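Local coordinates for protein sulfate adenylyltransferase, adenylylsulfate kinase (Thiobacillus denitrificans, PDB 3CR8) that probably makes activated sulfate by phosphorylating adenosine 5'-phosphosulfate with ATP, as an APS kinase joined to an ATP-sulfurylase-like region, at residues G398-G406 with N441-P449; L328-M339 with W348-H359. One frame throughout, in Å; residues are numbered along the deposited sequence.

The two contacts follow one another along the chain and belong to different parts of the protein. Interaction 2 comes first, in the ATP-sulfurylase-like part, where helices 332-339 and 352-361 pack through leucine, methionine and aromatic side chains. Interaction 1 comes later, in the APS kinase part, and pairs strand 401-404 with strand 444-447 at one side of a five-stranded parallel sheet. The centres of interactions 1 and 2 lie about 30 Å apart and the nearest atoms of interactions 1 and 2 about 6 Å apart, without touching, and they share no sheet or helix. Interaction 1 runs up to the predicted ATP site of the kinase; interaction 2 lies away from it, and each also adjoins another subunit of the hexamer.

Interaction 1 (G398-G406 with N441-P449); sequences GRCVTLLDG and NRGIAICAP
Strands 401-404 and 444-447 run parallel, their axes 4.9 Å apart at 20°, and Ile-444 N to Cys-400 O (2.9 Å), Thr-402 N to Ile-444 O and Ile-446 N to Thr-402 O are nearly straight bonds; Leu-404 N to Ile-446 O is weak. On one face Val-401 sets both its methyls against the isoleucines: CG2 meets Ile-444 CD1 at 3.5 Å, while CG1, anti to the backbone N (chi1 179°), reaches Ile-446 CD1 at 3.7 Å. Beta-branched residues suit this extended, buried backbone, and helix 380-394 covers the same face. Ile-444 CG2 rests 3.9 Å from Arg-399 CB. Cut back to an alanine, Ile-444 would probably leave a gap beside the Val-401 methyls and take the CG2 methyl from the Arg-399 stem, whose guanidinium donates to Gln-368 O and Tyr-542 O. The pair forms one side of the parallel sheet of a P-loop kinase, strand 444-447 lying between 401-404 and 370-376. On the other face, that of Thr-402, Ala-445 is small, which probably lets helix 421-440 pack close, and Leu-404 CD1 approaches Cys-447 SG at 4.2 Å. Thr-402 suits a subunit boundary, its hydroxyl bonding Glu-437 and Lys-440 of the second subunit. After Leu-404, Asp-405 lies beside Ala-448, with OD1 3.9 Å from its CB, and OD2 hydrogen-bonds Ser-383 OG of the predicted ATP-binding loop.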
loop_
_atom_site.group_PDB
_atom_site.type_symbol
_atom_site.label_atom_id
_atom_site.label_comp_id
_atom_site.label_asym_id
_atom_site.label_seq_id
_atom_site.Cartn_x
_atom_site.Cartn_y
_atom_site.Cartn_z
ATOM N N GLY A 398 21.616 -14.308 0.585
ATOM C CA GLY A 398 20.466 -14.824 1.305
ATOM C C GLY A 398 20.878 -15.907 2.291
ATOM O O GLY A 398 20.668 -15.775 3.498
ATOM N N ARG A 399 21.471 -16.983 1.783
ATOM C CA ARG A 399 22.080 -17.982 2.657
ATOM C C ARG A 399 23.599 -17.980 2.533
ATOM O O ARG A 399 24.139 -17.839 1.443
ATOM C CB ARG A 399 21.508 -19.365 2.371
ATOM C CG ARG A 399 20.009 -19.456 2.653
ATOM C CD ARG A 399 19.422 -20.706 2.074
ATOM N NE ARG A 399 19.486 -20.666 0.618
ATOM C CZ ARG A 399 18.824 -21.508 -0.171
ATOM N NH1 ARG A 399 18.063 -22.467 0.362
ATOM N NH2 ARG A 399 18.916 -21.389 -1.493
ATOM N N CYS A 400 24.283 -18.090 3.668
ATOM C CA CYS A 400 25.747 -18.152 3.683
ATOM C C CYS A 400 26.209 -19.578 3.379
ATOM O O CYS A 400 25.587 -20.551 3.818
ATOM C CB CYS A 400 26.322 -17.679 5.032
ATOM S SG CYS A 400 26.236 -15.909 5.352
ATOM N N VAL A 401 27.301 -19.690 2.623
ATOM C CA VAL A 401 27.887 -20.986 2.279
ATOM C C VAL A 401 29.198 -21.252 3.011
ATOM O O VAL A 401 30.067 -20.393 3.069
ATOM C CB VAL A 401 28.208 -21.046 0.813
ATOM C CG1 VAL A 401 28.824 -22.399 0.496
ATOM C CG2 VAL A 401 26.959 -20.769 -0.007
ATOM N N THR A 402 29.326 -22.445 3.578
ATOM C CA THR A 402 30.564 -22.844 4.248
ATOM C C THR A 402 31.090 -24.127 3.612
ATOM O O THR A 402 30.365 -25.120 3.465
ATOM C CB THR A 402 30.356 -23.086 5.758
ATOM O OG1 THR A 402 30.065 -21.843 6.417
ATOM C CG2 THR A 402 31.590 -23.725 6.366
ATOM N N LEU A 403 32.361 -24.094 3.229
ATOM C CA LEU A 403 33.033 -25.269 2.697
ATOM C C LEU A 403 33.719 -26.047 3.801
ATOM O O LEU A 403 34.791 -25.663 4.228
ATOM C CB LEU A 403 34.095 -24.839 1.702
ATOM C CG LEU A 403 34.228 -25.710 0.434
ATOM C CD1 LEU A 403 35.465 -25.334 -0.362
ATOM C CD2 LEU A 403 34.231 -27.211 0.725
ATOM N N LEU A 404 33.093 -27.118 4.270
ATOM C CA LEU A 404 33.719 -28.001 5.239
ATOM C C LEU A 404 34.615 -29.046 4.540
ATOM O O LEU A 404 34.212 -30.208 4.367
ATOM C CB LEU A 404 32.643 -28.701 6.076
ATOM C CG LEU A 404 31.909 -27.810 7.081
ATOM C CD1 LEU A 404 30.846 -28.596 7.855
ATOM C CD2 LEU A 404 32.889 -27.208 8.055
ATOM N N ASP A 405 35.829 -28.655 4.143
ATOM C CA ASP A 405 36.692 -29.633 3.482
ATOM C C ASP A 405 38.153 -29.770 3.938
ATOM O O ASP A 405 38.498 -30.723 4.647
ATOM C CB ASP A 405 36.645 -29.456 1.974
ATOM C CG ASP A 405 36.819 -30.767 1.243
ATOM O OD1 ASP A 405 36.756 -31.826 1.908
ATOM O OD2 ASP A 405 37.002 -30.733 0.010
ATOM N N GLY A 406 39.012 -28.847 3.517
ATOM C CA GLY A 406 40.444 -29.080 3.603
ATOM C C GLY A 406 41.133 -28.660 4.880
ATOM O O GLY A 406 41.089 -29.361 5.895
ATOM N N ASN A 441 20.392 -23.467 11.048
ATOM C CA ASN A 441 20.415 -22.017 11.054
ATOM C C ASN A 441 20.264 -21.352 9.683
ATOM O O ASN A 441 20.567 -20.162 9.543
ATOM C CB ASN A 441 21.704 -21.520 11.711
ATOM C CG ASN A 441 21.472 -21.003 13.085
ATOM O OD1 ASN A 441 20.684 -20.064 13.273
ATOM N ND2 ASN A 441 22.146 -21.605 14.077
ATOM N N ARG A 442 19.830 -22.104 8.676
ATOM C CA ARG A 442 19.466 -21.506 7.390
ATOM C C ARG A 442 20.657 -21.205 6.500
ATOM O O ARG A 442 20.591 -20.336 5.629
ATOM C CB ARG A 442 18.663 -20.209 7.594
ATOM C CG ARG A 442 17.178 -20.266 7.217
ATOM C CD ARG A 442 16.612 -21.682 7.360
ATOM N NE ARG A 442 15.940 -22.039 8.626
ATOM C CZ ARG A 442 15.671 -21.227 9.653
ATOM N NH1 ARG A 442 16.023 -19.946 9.629
ATOM N NH2 ARG A 442 15.038 -21.709 10.725
ATOM N N GLY A 443 21.758 -21.911 6.707
ATOM C CA GLY A 443 22.900 -21.764 5.817
ATOM C C GLY A 443 23.026 -22.996 4.939
ATOM O O GLY A 443 22.287 -23.971 5.112
ATOM N N ILE A 444 23.952 -22.964 3.983
ATOM C CA ILE A 444 24.227 -24.166 3.205
ATOM C C ILE A 444 25.641 -24.658 3.481
ATOM O O ILE A 444 26.608 -23.883 3.369
ATOM C CB ILE A 444 23.986 -24.010 1.666
ATOM C CG1 ILE A 444 25.284 -23.948 0.905
ATOM C CG2 ILE A 444 23.109 -22.788 1.251
ATOM C CD1 ILE A 444 25.001 -23.641 -0.518
ATOM N N ALA A 445 25.753 -25.938 3.855
ATOM C CA ALA A 445 27.053 -26.560 4.187
ATOM C C ALA A 445 27.454 -27.557 3.128
ATOM O O ALA A 445 26.664 -28.418 2.751
ATOM C CB ALA A 445 27.008 -27.262 5.541
ATOM N N ILE A 446 28.694 -27.469 2.666
ATOM C CA ILE A 446 29.167 -28.352 1.597
ATOM C C ILE A 446 30.311 -29.228 2.064
ATOM O O ILE A 446 31.388 -28.730 2.333
ATOM C CB ILE A 446 29.678 -27.540 0.409
ATOM C CG1 ILE A 446 28.526 -26.827 -0.289
ATOM C CG2 ILE A 446 30.401 -28.416 -0.547
ATOM C CD1 ILE A 446 29.033 -25.685 -1.109
ATOM N N CYS A 447 30.069 -30.531 2.133
ATOM C CA CYS A 447 31.011 -31.469 2.717
ATOM C C CYS A 447 31.456 -32.577 1.800
ATOM O O CYS A 447 30.643 -33.168 1.098
ATOM C CB CYS A 447 30.317 -32.307 3.780
ATOM S SG CYS A 447 29.500 -31.351 4.961
ATOM N N ALA A 448 32.750 -32.890 1.847
ATOM C CA ALA A 448 33.304 -34.021 1.100
ATOM C C ALA A 448 34.381 -34.831 1.829
ATOM O O ALA A 448 35.497 -34.964 1.339
ATOM C CB ALA A 448 33.858 -33.395 -0.180
ATOM N N PRO A 449 34.034 -35.391 2.996
ATOM C CA PRO A 449 34.911 -36.261 3.772
ATOM C C PRO A 449 35.040 -37.651 3.159
ATOM O O PRO A 449 34.316 -38.019 2.226
ATOM C CB PRO A 449 34.129 -36.398 5.071
ATOM C CG PRO A 449 32.730 -36.549 4.567
ATOM C CD PRO A 449 32.689 -35.365 3.600
#

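Interaction 2 (L328-M339 with W348-H359)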
loop_
_atom_site.group_PDB
_atom_site.type_symbol
_atom_site.label_atom_id
_atom_site.label_comp_id
_atom_site.label_asym_id
_atom_site.label_seq_id
_atom_site.Cartn_x
_atom_site.Cartn_y
_atom_site.Cartn_z
ATOM N N LEU A 328 -15.459 -25.372 1.153
ATOM C CA LEU A 328 -14.014 -25.285 0.866
ATOM C C LEU A 328 -13.170 -25.758 2.046
ATOM O O LEU A 328 -13.437 -25.425 3.202
ATOM C CB LEU A 328 -13.602 -23.867 0.454
ATOM C CG LEU A 328 -13.995 -23.385 -0.943
ATOM C CD1 LEU A 328 -13.431 -22.024 -1.256
ATOM C CD2 LEU A 328 -13.483 -24.379 -1.928
ATOM N N THR A 329 -12.155 -26.556 1.748
ATOM C CA THR A 329 -11.308 -27.177 2.776
ATOM C C THR A 329 -9.871 -27.186 2.271
ATOM O O THR A 329 -9.598 -26.872 1.119
ATOM C CB THR A 329 -11.679 -28.648 3.013
ATOM O OG1 THR A 329 -11.412 -29.400 1.818
ATOM C CG2 THR A 329 -13.156 -28.804 3.383
ATOM N N LEU A 330 -8.945 -27.566 3.129
ATOM C CA LEU A 330 -7.522 -27.567 2.792
ATOM C C LEU A 330 -6.904 -28.563 3.765
ATOM O O LEU A 330 -6.874 -28.327 4.969
ATOM C CB LEU A 330 -6.946 -26.158 3.007
ATOM C CG LEU A 330 -5.710 -25.550 2.362
ATOM C CD1 LEU A 330 -4.592 -25.447 3.337
ATOM C CD2 LEU A 330 -5.299 -26.281 1.081
ATOM N N SER A 331 -6.463 -29.711 3.275
ATOM C CA SER A 331 -5.897 -30.703 4.192
ATOM C C SER A 331 -4.560 -30.208 4.737
ATOM O O SER A 331 -4.011 -29.220 4.242
ATOM C CB SER A 331 -5.765 -32.080 3.536
ATOM O OG SER A 331 -4.784 -32.086 2.519
ATOM N N GLY A 332 -4.069 -30.863 5.787
ATOM C CA GLY A 332 -2.761 -30.538 6.331
ATOM C C GLY A 332 -1.668 -31.095 5.436
ATOM O O GLY A 332 -0.642 -30.442 5.217
ATOM N N GLU A 333 -1.906 -32.264 4.922
ATOM C CA GLU A 333 -1.080 -32.685 3.874
ATOM C C GLU A 333 -0.977 -31.510 2.926
ATOM O O GLU A 333 0.106 -31.259 2.456
ATOM C CB GLU A 333 -1.644 -33.923 3.199
ATOM N N GLU A 334 -2.045 -30.766 2.611
ATOM C CA GLU A 334 -1.830 -29.947 1.440
ATOM C C GLU A 334 -1.248 -28.614 1.887
ATOM O O GLU A 334 -0.454 -27.985 1.183
ATOM C CB GLU A 334 -3.159 -29.755 0.728
ATOM C CG GLU A 334 -3.163 -28.675 -0.277
ATOM C CD GLU A 334 -2.287 -29.005 -1.434
ATOM O OE1 GLU A 334 -2.137 -28.131 -2.316
ATOM O OE2 GLU A 334 -1.743 -30.137 -1.443
ATOM N N PHE A 335 -1.652 -28.196 3.078
ATOM C CA PHE A 335 -1.143 -26.975 3.656
ATOM C C PHE A 335 0.346 -27.107 3.720
ATOM O O PHE A 335 1.089 -26.262 3.196
ATOM C CB PHE A 335 -1.677 -26.744 5.073
ATOM C CG PHE A 335 -1.182 -25.461 5.681
ATOM C CD1 PHE A 335 -1.598 -24.233 5.173
ATOM C CD2 PHE A 335 -0.268 -25.473 6.725
ATOM C CE1 PHE A 335 -1.121 -23.041 5.711
ATOM C CE2 PHE A 335 0.192 -24.292 7.265
ATOM C CZ PHE A 335 -0.241 -23.077 6.758
ATOM N N GLN A 336 0.776 -28.186 4.340
ATOM C CA GLN A 336 2.177 -28.437 4.487
ATOM C C GLN A 336 2.823 -28.308 3.160
ATOM O O GLN A 336 3.896 -27.767 3.063
ATOM C CB GLN A 336 2.403 -29.829 5.023
ATOM N N ARG A 337 2.169 -28.799 2.123
ATOM C CA ARG A 337 2.876 -28.943 0.895
ATOM C C ARG A 337 3.084 -27.557 0.340
ATOM O O ARG A 337 4.186 -27.205 -0.067
ATOM C CB ARG A 337 2.000 -29.767 -0.029
ATOM C CG ARG A 337 2.705 -30.305 -1.244
ATOM C CD ARG A 337 1.669 -30.643 -2.312
ATOM N NE ARG A 337 2.050 -29.972 -3.535
ATOM C CZ ARG A 337 1.322 -29.046 -4.117
ATOM N NH1 ARG A 337 0.149 -28.741 -3.587
ATOM N NH2 ARG A 337 1.764 -28.467 -5.229
ATOM N N ARG A 338 2.007 -26.781 0.320
ATOM C CA ARG A 338 2.035 -25.423 -0.209
ATOM C C ARG A 338 3.094 -24.587 0.489
ATOM O O ARG A 338 3.832 -23.845 -0.178
ATOM C CB ARG A 338 0.646 -24.763 -0.116
ATOM C CG ARG A 338 -0.370 -25.425 -1.024
ATOM C CD ARG A 338 -1.670 -24.683 -1.012
ATOM N NE ARG A 338 -2.603 -25.220 -1.996
ATOM C CZ ARG A 338 -3.836 -24.764 -2.171
ATOM N NH1 ARG A 338 -4.276 -23.771 -1.421
ATOM N NH2 ARG A 338 -4.628 -25.301 -3.092
ATOM N N MET A 339 3.160 -24.719 1.819
ATOM C CA MET A 339 4.207 -24.077 2.632
ATOM C C MET A 339 5.646 -24.523 2.243
ATOM O O MET A 339 6.540 -23.684 2.092
ATOM C CB MET A 339 3.978 -24.352 4.124
ATOM C CG MET A 339 2.684 -23.821 4.714
ATOM S SD MET A 339 2.589 -22.019 4.866
ATOM C CE MET A 339 3.565 -21.729 6.332
ATOM N N TRP A 348 -9.040 -17.610 3.722
ATOM C CA TRP A 348 -10.017 -17.992 4.685
ATOM C C TRP A 348 -9.394 -19.014 5.543
ATOM O O TRP A 348 -9.959 -19.434 6.509
ATOM C CB TRP A 348 -11.193 -18.615 3.989
ATOM C CG TRP A 348 -10.850 -19.432 2.805
ATOM C CD1 TRP A 348 -10.842 -19.026 1.534
ATOM C CD2 TRP A 348 -10.522 -20.821 2.779
ATOM N NE1 TRP A 348 -10.498 -20.048 0.706
ATOM C CE2 TRP A 348 -10.304 -21.169 1.456
ATOM C CE3 TRP A 348 -10.382 -21.801 3.751
ATOM C CZ2 TRP A 348 -9.954 -22.442 1.079
ATOM C CZ3 TRP A 348 -10.031 -23.054 3.366
ATOM C CH2 TRP A 348 -9.822 -23.366 2.051
ATOM N N TYR A 349 -8.209 -19.443 5.181
ATOM C CA TYR A 349 -7.630 -20.541 5.892
ATOM C C TYR A 349 -7.006 -20.115 7.201
ATOM O O TYR A 349 -7.374 -20.609 8.244
ATOM C CB TYR A 349 -6.658 -21.313 5.012
ATOM C CG TYR A 349 -6.133 -22.556 5.666
ATOM C CD1 TYR A 349 -6.917 -23.657 5.800
ATOM C CD2 TYR A 349 -4.863 -22.622 6.157
ATOM C CE1 TYR A 349 -6.460 -24.775 6.399
ATOM C CE2 TYR A 349 -4.410 -23.746 6.756
ATOM C CZ TYR A 349 -5.210 -24.820 6.866
ATOM O OH TYR A 349 -4.772 -25.950 7.465
ATOM N N SER A 350 -6.068 -19.195 7.160
ATOM C CA SER A 350 -5.347 -18.830 8.363
ATOM C C SER A 350 -5.419 -17.334 8.577
ATOM O O SER A 350 -6.362 -16.684 8.105
ATOM C CB SER A 350 -3.902 -19.303 8.271
ATOM O OG SER A 350 -3.280 -19.291 9.538
ATOM N N PHE A 351 -4.439 -16.803 9.314
ATOM C CA PHE A 351 -4.214 -15.364 9.452
ATOM C C PHE A 351 -2.795 -15.055 8.980
ATOM O O PHE A 351 -1.908 -15.905 9.094
ATOM C CB PHE A 351 -4.384 -14.903 10.902
ATOM C CG PHE A 351 -5.725 -15.224 11.501
ATOM C CD1 PHE A 351 -5.941 -16.438 12.134
ATOM C CD2 PHE A 351 -6.768 -14.303 11.451
ATOM C CE1 PHE A 351 -7.179 -16.738 12.709
ATOM C CE2 PHE A 351 -8.027 -14.587 12.023
ATOM C CZ PHE A 351 -8.232 -15.809 12.655
ATOM N N PRO A 352 -2.569 -13.841 8.444
ATOM C CA PRO A 352 -1.227 -13.437 7.994
ATOM C C PRO A 352 -0.147 -13.641 9.049
ATOM O O PRO A 352 0.897 -14.194 8.742
ATOM C CB PRO A 352 -1.397 -11.957 7.687
ATOM C CG PRO A 352 -2.822 -11.842 7.329
ATOM C CD PRO A 352 -3.563 -12.791 8.188
ATOM N N GLU A 353 -0.420 -13.213 10.278
ATOM C CA GLU A 353 0.501 -13.361 11.406
ATOM C C GLU A 353 0.958 -14.798 11.649
ATOM O O GLU A 353 2.139 -15.050 11.836
ATOM C CB GLU A 353 -0.151 -12.852 12.682
ATOM C CG GLU A 353 -0.883 -11.581 12.508
ATOM C CD GLU A 353 -2.378 -11.796 12.344
ATOM O OE1 GLU A 353 -3.059 -12.092 13.358
ATOM O OE2 GLU A 353 -2.865 -11.651 11.197
ATOM N N VAL A 354 0.016 -15.727 11.695
ATOM C CA VAL A 354 0.321 -17.107 11.966
ATOM C C VAL A 354 1.119 -17.644 10.807
ATOM O O VAL A 354 2.135 -18.324 10.984
ATOM C CB VAL A 354 -0.962 -17.934 12.067
ATOM C CG1 VAL A 354 -0.682 -19.302 12.669
ATOM C CG2 VAL A 354 -2.000 -17.187 12.869
ATOM N N LEU A 355 0.657 -17.352 9.597
ATOM C CA LEU A 355 1.382 -17.803 8.417
ATOM C C LEU A 355 2.820 -17.324 8.515
ATOM O O LEU A 355 3.750 -18.099 8.335
ATOM C CB LEU A 355 0.707 -17.315 7.134
ATOM C CG LEU A 355 -0.608 -18.064 6.920
ATOM C CD1 LEU A 355 -1.145 -17.800 5.544
ATOM C CD2 LEU A 355 -0.449 -19.569 7.146
ATOM N N ALA A 356 2.979 -16.046 8.849
ATOM C CA ALA A 356 4.281 -15.400 8.892
ATOM C C ALA A 356 5.154 -16.098 9.914
ATOM O O ALA A 356 6.350 -16.299 9.712
ATOM C CB ALA A 356 4.116 -13.921 9.216
ATOM N N GLU A 357 4.521 -16.496 11.004
ATOM C CA GLU A 357 5.211 -17.139 12.104
ATOM C C GLU A 357 5.584 -18.560 11.747
ATOM O O GLU A 357 6.708 -18.950 11.965
ATOM C CB GLU A 357 4.357 -17.080 13.381
ATOM C CG GLU A 357 4.860 -17.919 14.547
ATOM C CD GLU A 357 6.213 -17.464 15.066
ATOM O OE1 GLU A 357 6.480 -16.241 15.066
ATOM O OE2 GLU A 357 7.008 -18.334 15.483
ATOM N N LEU A 358 4.656 -19.333 11.193
ATOM C CA LEU A 358 4.995 -20.679 10.717
ATOM C C LEU A 358 6.113 -20.691 9.679
ATOM O O LEU A 358 6.843 -21.671 9.574
ATOM C CB LEU A 358 3.782 -21.364 10.121
ATOM C CG LEU A 358 2.659 -21.574 11.113
ATOM C CD1 LEU A 358 1.456 -22.081 10.406
ATOM C CD2 LEU A 358 3.100 -22.536 12.179
ATOM N N HIS A 359 6.243 -19.609 8.912
ATOM C CA HIS A 359 7.352 -19.473 7.977
ATOM C C HIS A 359 8.683 -19.064 8.621
ATOM O O HIS A 359 9.748 -19.431 8.169
ATOM C CB HIS A 359 6.979 -18.572 6.819
ATOM C CG HIS A 359 6.487 -19.325 5.624
ATOM N ND1 HIS A 359 5.408 -18.912 4.867
ATOM C CD2 HIS A 359 6.925 -20.478 5.061
ATOM C CE1 HIS A 359 5.218 -19.769 3.879
ATOM N NE2 HIS A 359 6.119 -20.733 3.980
#
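Leu-330 and Phe-335 both press on the ring of Tyr-349. The leucine lays CD1 squarely over one face, 3.6 Å from the ring centroid, a CH-pi contact that suits a branched apolar tip. Phe-335 meets the tyrosine obliquely, planes at 35° and centroids 5.0 Å apart; with CG anti to the backbone N (chi1 -179°), its ring reaches across to helix 352-361, where Leu-355 CD2 touches CZ at the ring edge (3.5 Å) and Leu-358 CD1 also lies near the ring plane. Met-339, flexible enough for its chain to bend twice, carries CE over the centre of the His-359 imidazole, 3.5 Å from its centroid, and also against Leu-358 CB. At the other end the flat indole of Trp-348 takes Leu-328 CB over one face and Thr-329 O at its edge, 3.6 Å from CH2.

Further out, His-176 meets the rings of both Phe-335 and Tyr-349, and Tyr-308 stacks on Trp-348. Glu-334 ties Arg-337 and Arg-338 into a salt-bridge network on helix 332-339, and Arg-337 also pairs with Glu-314 of the third subunit. The axes of 332-339 and 352-359 come no closer than 12.3 Å, at 68°, a spacing bridged by long and aromatic side chains. Such a join, made of methyl groups, a thioether and ring faces and edges, depends on shape and dispersion rather than on directed polar bonds between the two segments.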